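Local coordinates for cycloalternan-forming enzyme (Listeria monocytogenes serovar 1/2a, PDB 5F7U), which is a large multidomain glycoside hydrolase family 31 protein with a TIM-barrel domain and a C-terminal family 6 carbohydrate-binding module, at residues N934-G946 with T1051-K1063. The protein carries 1 engineered substitution. Residues are numbered along the deposited sequence; the frame is centred on the assembly and turned at random.
With MG (magnesium ion), chain G; GLC (alpha-D-glucopyranose), chain D; GLC (alpha-D-glucopyranose), chain B; GLC (alpha-D-glucopyranose), chain C.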
# COMPACT_ATOMS: atom_id res chain seq x y z
N ASN A 934 34.28 -16.32 -17.59
CA ASN A 934 35.30 -15.77 -18.51
C ASN A 934 34.83 -15.70 -19.94
O ASN A 934 34.03 -16.52 -20.38
CB ASN A 934 36.57 -16.62 -18.47
CG ASN A 934 37.23 -16.62 -17.11
OD1 ASN A 934 37.32 -17.68 -16.46
ND2 ASN A 934 37.68 -15.46 -16.67
N GLY A 935 35.34 -14.72 -20.67
CA GLY A 935 35.01 -14.56 -22.08
C GLY A 935 33.60 -14.09 -22.35
O GLY A 935 33.08 -14.31 -23.45
N VAL A 936 32.98 -13.43 -21.38
CA VAL A 936 31.58 -12.97 -21.51
C VAL A 936 31.47 -11.49 -21.83
O VAL A 936 32.26 -10.69 -21.36
CB VAL A 936 30.75 -13.22 -20.22
CG1 VAL A 936 30.56 -14.71 -20.00
CG2 VAL A 936 31.42 -12.56 -19.01
N ASN A 937 30.47 -11.15 -22.64
CA ASN A 937 30.09 -9.77 -22.86
C ASN A 937 28.67 -9.50 -22.43
O ASN A 937 27.95 -10.44 -22.09
CB ASN A 937 30.30 -9.40 -24.32
CG ASN A 937 31.76 -9.18 -24.62
OD1 ASN A 937 32.38 -8.26 -24.09
ND2 ASN A 937 32.31 -10.02 -25.47
N HIS A 938 28.30 -8.22 -22.40
CA HIS A 938 26.90 -7.84 -22.20
C HIS A 938 26.03 -8.67 -23.15
O HIS A 938 26.43 -8.93 -24.29
CB HIS A 938 26.70 -6.34 -22.44
CG HIS A 938 25.30 -5.87 -22.14
ND1 HIS A 938 24.23 -6.14 -22.96
CD2 HIS A 938 24.82 -5.13 -21.12
CE1 HIS A 938 23.14 -5.59 -22.45
NE2 HIS A 938 23.47 -4.97 -21.34
N ALA A 939 24.86 -9.11 -22.69
CA ALA A 939 24.02 -10.00 -23.49
C ALA A 939 23.65 -9.35 -24.83
O ALA A 939 23.62 -8.12 -24.92
CB ALA A 939 22.78 -10.41 -22.73
N PRO A 940 23.37 -10.17 -25.87
CA PRO A 940 23.09 -9.57 -27.17
C PRO A 940 21.81 -8.72 -27.16
O PRO A 940 20.91 -8.95 -26.34
CB PRO A 940 22.87 -10.77 -28.09
CG PRO A 940 23.60 -11.90 -27.42
CD PRO A 940 23.41 -11.64 -25.96
N TYR A 941 21.78 -7.74 -28.07
CA TYR A 941 20.57 -7.03 -28.44
C TYR A 941 19.98 -7.78 -29.64
O TYR A 941 20.55 -7.74 -30.74
CB TYR A 941 20.91 -5.58 -28.85
CG TYR A 941 21.35 -4.72 -27.69
CD1 TYR A 941 22.67 -4.77 -27.21
CD2 TYR A 941 20.43 -3.88 -27.05
CE1 TYR A 941 23.07 -3.98 -26.12
CE2 TYR A 941 20.82 -3.07 -26.00
CZ TYR A 941 22.12 -3.15 -25.52
OH TYR A 941 22.48 -2.34 -24.45
N GLU A 942 18.87 -8.46 -29.42
CA GLU A 942 18.30 -9.34 -30.46
C GLU A 942 17.65 -8.52 -31.56
O GLU A 942 16.84 -7.60 -31.28
CB GLU A 942 17.30 -10.34 -29.85
CG GLU A 942 17.93 -11.35 -28.89
CD GLU A 942 19.00 -12.22 -29.52
OE1 GLU A 942 19.01 -12.42 -30.77
OE2 GLU A 942 19.84 -12.75 -28.75
N ALA A 943 17.99 -8.84 -32.81
CA ALA A 943 17.43 -8.12 -33.94
C ALA A 943 15.90 -8.27 -34.01
O ALA A 943 15.20 -7.34 -34.38
CB ALA A 943 18.08 -8.57 -35.25
N GLU A 944 15.41 -9.44 -33.60
CA GLU A 944 13.97 -9.75 -33.62
C GLU A 944 13.17 -8.90 -32.60
O GLU A 944 11.93 -8.81 -32.71
CB GLU A 944 13.74 -11.26 -33.42
CG GLU A 944 14.28 -11.86 -32.13
CD GLU A 944 15.69 -12.46 -32.22
OE1 GLU A 944 16.58 -12.03 -32.99
OE2 GLU A 944 15.94 -13.41 -31.46
N PHE A 945 13.88 -8.30 -31.64
CA PHE A 945 13.26 -7.37 -30.67
C PHE A 945 13.41 -5.91 -31.07
O PHE A 945 12.90 -5.00 -30.38
CB PHE A 945 13.80 -7.58 -29.25
CG PHE A 945 13.66 -8.98 -28.70
CD1 PHE A 945 12.65 -9.86 -29.13
CD2 PHE A 945 14.54 -9.41 -27.70
CE1 PHE A 945 12.54 -11.15 -28.60
CE2 PHE A 945 14.43 -10.69 -27.16
CZ PHE A 945 13.43 -11.57 -27.61
N GLY A 946 14.09 -5.66 -32.19
CA GLY A 946 14.33 -4.28 -32.65
C GLY A 946 13.07 -3.64 -33.21
O GLY A 946 12.02 -4.30 -33.33
N THR A 1051 23.56 -4.08 -50.84
CA THR A 1051 23.38 -5.27 -51.66
C THR A 1051 23.14 -6.55 -50.84
O THR A 1051 23.61 -6.68 -49.71
CB THR A 1051 24.51 -5.42 -52.72
OG1 THR A 1051 24.08 -6.32 -53.75
CG2 THR A 1051 25.81 -5.91 -52.13
N ALA A 1052 22.34 -7.45 -51.44
CA ALA A 1052 22.19 -8.85 -51.01
C ALA A 1052 21.36 -9.06 -49.76
O ALA A 1052 21.27 -8.19 -48.89
CB ALA A 1052 23.53 -9.56 -50.90
N GLY A 1053 20.73 -10.24 -49.69
CA GLY A 1053 19.96 -10.63 -48.53
C GLY A 1053 20.84 -11.18 -47.43
O GLY A 1053 21.87 -11.81 -47.70
N ILE A 1054 20.43 -10.91 -46.19
CA ILE A 1054 21.07 -11.46 -45.00
C ILE A 1054 19.99 -11.92 -44.03
O ILE A 1054 18.84 -11.48 -44.11
CB ILE A 1054 22.01 -10.45 -44.27
CG1 ILE A 1054 21.24 -9.33 -43.54
CG2 ILE A 1054 23.04 -9.86 -45.22
CD1 ILE A 1054 22.09 -8.49 -42.60
N ASN A 1055 20.35 -12.83 -43.13
CA ASN A 1055 19.56 -13.06 -41.92
C ASN A 1055 20.32 -12.42 -40.78
O ASN A 1055 21.52 -12.63 -40.64
CB ASN A 1055 19.29 -14.54 -41.69
CG ASN A 1055 18.39 -15.13 -42.76
OD1 ASN A 1055 17.56 -14.42 -43.34
ND2 ASN A 1055 18.55 -16.42 -43.04
N PHE A 1056 19.62 -11.62 -39.99
CA PHE A 1056 20.27 -10.75 -38.99
C PHE A 1056 19.87 -11.22 -37.59
O PHE A 1056 18.73 -11.07 -37.18
CB PHE A 1056 19.86 -9.30 -39.31
CG PHE A 1056 20.51 -8.22 -38.45
CD1 PHE A 1056 21.63 -8.47 -37.64
CD2 PHE A 1056 20.01 -6.92 -38.53
CE1 PHE A 1056 22.19 -7.42 -36.88
CE2 PHE A 1056 20.56 -5.89 -37.78
CZ PHE A 1056 21.67 -6.13 -36.97
N ASP A 1057 20.82 -11.83 -36.88
CA ASP A 1057 20.54 -12.46 -35.58
C ASP A 1057 20.47 -11.46 -34.41
O ASP A 1057 19.48 -11.39 -33.69
CB ASP A 1057 21.57 -13.55 -35.27
CG ASP A 1057 21.23 -14.35 -34.02
OD1 ASP A 1057 20.06 -14.29 -33.53
OD2 ASP A 1057 22.14 -15.03 -33.53
N HIS A 1058 21.56 -10.73 -34.22
CA HIS A 1058 21.73 -9.88 -33.03
C HIS A 1058 22.93 -8.97 -33.20
O HIS A 1058 23.72 -9.17 -34.12
CB HIS A 1058 21.89 -10.72 -31.74
CG HIS A 1058 23.20 -11.46 -31.61
ND1 HIS A 1058 23.26 -12.76 -31.16
CD2 HIS A 1058 24.48 -11.07 -31.79
CE1 HIS A 1058 24.53 -13.14 -31.08
NE2 HIS A 1058 25.29 -12.13 -31.46
N VAL A 1059 23.04 -7.99 -32.31
CA VAL A 1059 24.30 -7.27 -32.10
C VAL A 1059 24.79 -7.43 -30.66
O VAL A 1059 23.99 -7.56 -29.73
CB VAL A 1059 24.24 -5.77 -32.53
CG1 VAL A 1059 23.87 -5.62 -34.01
CG2 VAL A 1059 23.28 -4.98 -31.65
N VAL A 1060 26.12 -7.43 -30.50
CA VAL A 1060 26.76 -7.44 -29.18
C VAL A 1060 27.64 -6.21 -29.10
O VAL A 1060 28.37 -5.90 -30.06
CB VAL A 1060 27.54 -8.76 -28.92
CG1 VAL A 1060 28.46 -8.64 -27.71
CG2 VAL A 1060 26.56 -9.91 -28.71
N ILE A 1061 27.59 -5.49 -27.97
CA ILE A 1061 28.49 -4.37 -27.73
C ILE A 1061 29.60 -4.84 -26.80
O ILE A 1061 29.32 -5.38 -25.72
CB ILE A 1061 27.76 -3.13 -27.11
CG1 ILE A 1061 26.53 -2.71 -27.95
CG2 ILE A 1061 28.74 -1.96 -26.91
CD1 ILE A 1061 26.78 -2.33 -29.41
N LYS A 1062 30.85 -4.67 -27.24
CA LYS A 1062 31.98 -5.04 -26.41
C LYS A 1062 33.06 -3.97 -26.48
O LYS A 1062 32.94 -3.00 -27.23
CB LYS A 1062 32.53 -6.43 -26.80
CG LYS A 1062 33.03 -6.56 -28.23
CD LYS A 1062 33.54 -7.97 -28.52
CE LYS A 1062 34.24 -8.02 -29.86
NZ LYS A 1062 34.63 -9.42 -30.21
N LYS A 1063 34.11 -4.16 -25.68
CA LYS A 1063 35.21 -3.21 -25.63
C LYS A 1063 35.69 -2.84 -27.04
O LYS A 1063 35.78 -3.69 -27.94
CB LYS A 1063 36.37 -3.78 -24.82
CG LYS A 1063 37.48 -2.78 -24.56
CD LYS A 1063 38.73 -3.48 -24.07
CE LYS A 1063 39.91 -2.55 -24.12
NZ LYS A 1063 39.77 -1.50 -23.07
OXT LYS A 1063 35.96 -1.67 -27.32
MG MG G . 18.25 -13.45 -32.58
C1 GLC D . 16.87 -18.01 -48.39
C2 GLC D . 17.00 -18.29 -46.88
C3 GLC D . 16.36 -17.18 -46.04
C4 GLC D . 16.89 -15.79 -46.44
C5 GLC D . 16.65 -15.61 -47.94
C6 GLC D . 17.13 -14.26 -48.46
O1 GLC D . 15.52 -18.23 -48.85
O2 GLC D . 16.40 -19.54 -46.54
O3 GLC D . 16.58 -17.45 -44.66
O4 GLC D . 16.22 -14.78 -45.68
O5 GLC D . 17.30 -16.66 -48.68
O6 GLC D . 16.81 -14.22 -49.85
C1 GLC B . 17.15 -12.96 -50.45
C2 GLC B . 16.47 -12.83 -51.82
C3 GLC B . 17.09 -13.80 -52.83
C4 GLC B . 18.62 -13.65 -52.90
C5 GLC B . 19.25 -13.65 -51.50
C6 GLC B . 20.73 -13.25 -51.50
O2 GLC B . 15.06 -13.04 -51.67
O3 GLC B . 16.51 -13.59 -54.13
O4 GLC B . 19.19 -14.70 -53.68
O5 GLC B . 18.56 -12.74 -50.62
O6 GLC B . 20.88 -11.90 -51.95
C1 GLC C . 9.04 -10.40 -31.14
C2 GLC C . 9.65 -11.80 -31.33
C3 GLC C . 8.97 -12.84 -30.45
C4 GLC C . 8.97 -12.43 -28.97
C5 GLC C . 8.41 -11.02 -28.85
C6 GLC C . 8.48 -10.47 -27.44
O2 GLC C . 9.60 -12.18 -32.71
O3 GLC C . 9.65 -14.09 -30.56
O4 GLC C . 8.17 -13.34 -28.20
O5 GLC C . 9.09 -10.10 -29.73
O6 GLC C . 7.87 -9.18 -27.51
O HOH W 1 30.26 -6.17 -23.22
O HOH W 2 34.33 -6.33 -23.83
O HOH W 3 25.81 -6.71 -25.99
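With CG turned away from the backbone N (chi1 -173°), Asp1057 sends OD1 to a magnesium ion that Glu942 and Glu944 meet from 934-946, each carboxylate folded back by a bend at chi2. Glu942 binds the ion through OE1 alone, at 2.2 Å, and has Asn916 as further polar partner; Glu944 grips it with OE1 at 2.2 Å and OE2 at 2.6 Å. Thr961 and Gly964 complete the site, and Arg994 forms a salt bridge with Asp1057 OD2. The cation probably offsets carboxylate repulsion. Tyr941 and Val1059 form an antiparallel hydrogen-bonded pair, Tyr941 N 2.8 Å from Val1059 O, and Glu942 and His1058 a non-hydrogen-bonded one; Ala943 N donates to Asp1057 O at 3.1 Å. This ladder joins strand 941-942 to strand 1054-1062 in the beta-sandwich of the family 6 carbohydrate-binding module; Asp1057 and His1058 form a classic bulge opposite Arg994. Pro940 CB sits over one face of the His1058 imidazole, 3.6 Å from CG, while Ala943 CB makes a CH-pi contact over one Phe1056 face. Toward Asn937 water supplements direct packing, one molecule joining Ala939 O to Ile1061 N. Near the start of strand 1054-1062, Asn1055 ND2 donates to O3 of the chain D alpha-D-glucopyranose (2.8 Å).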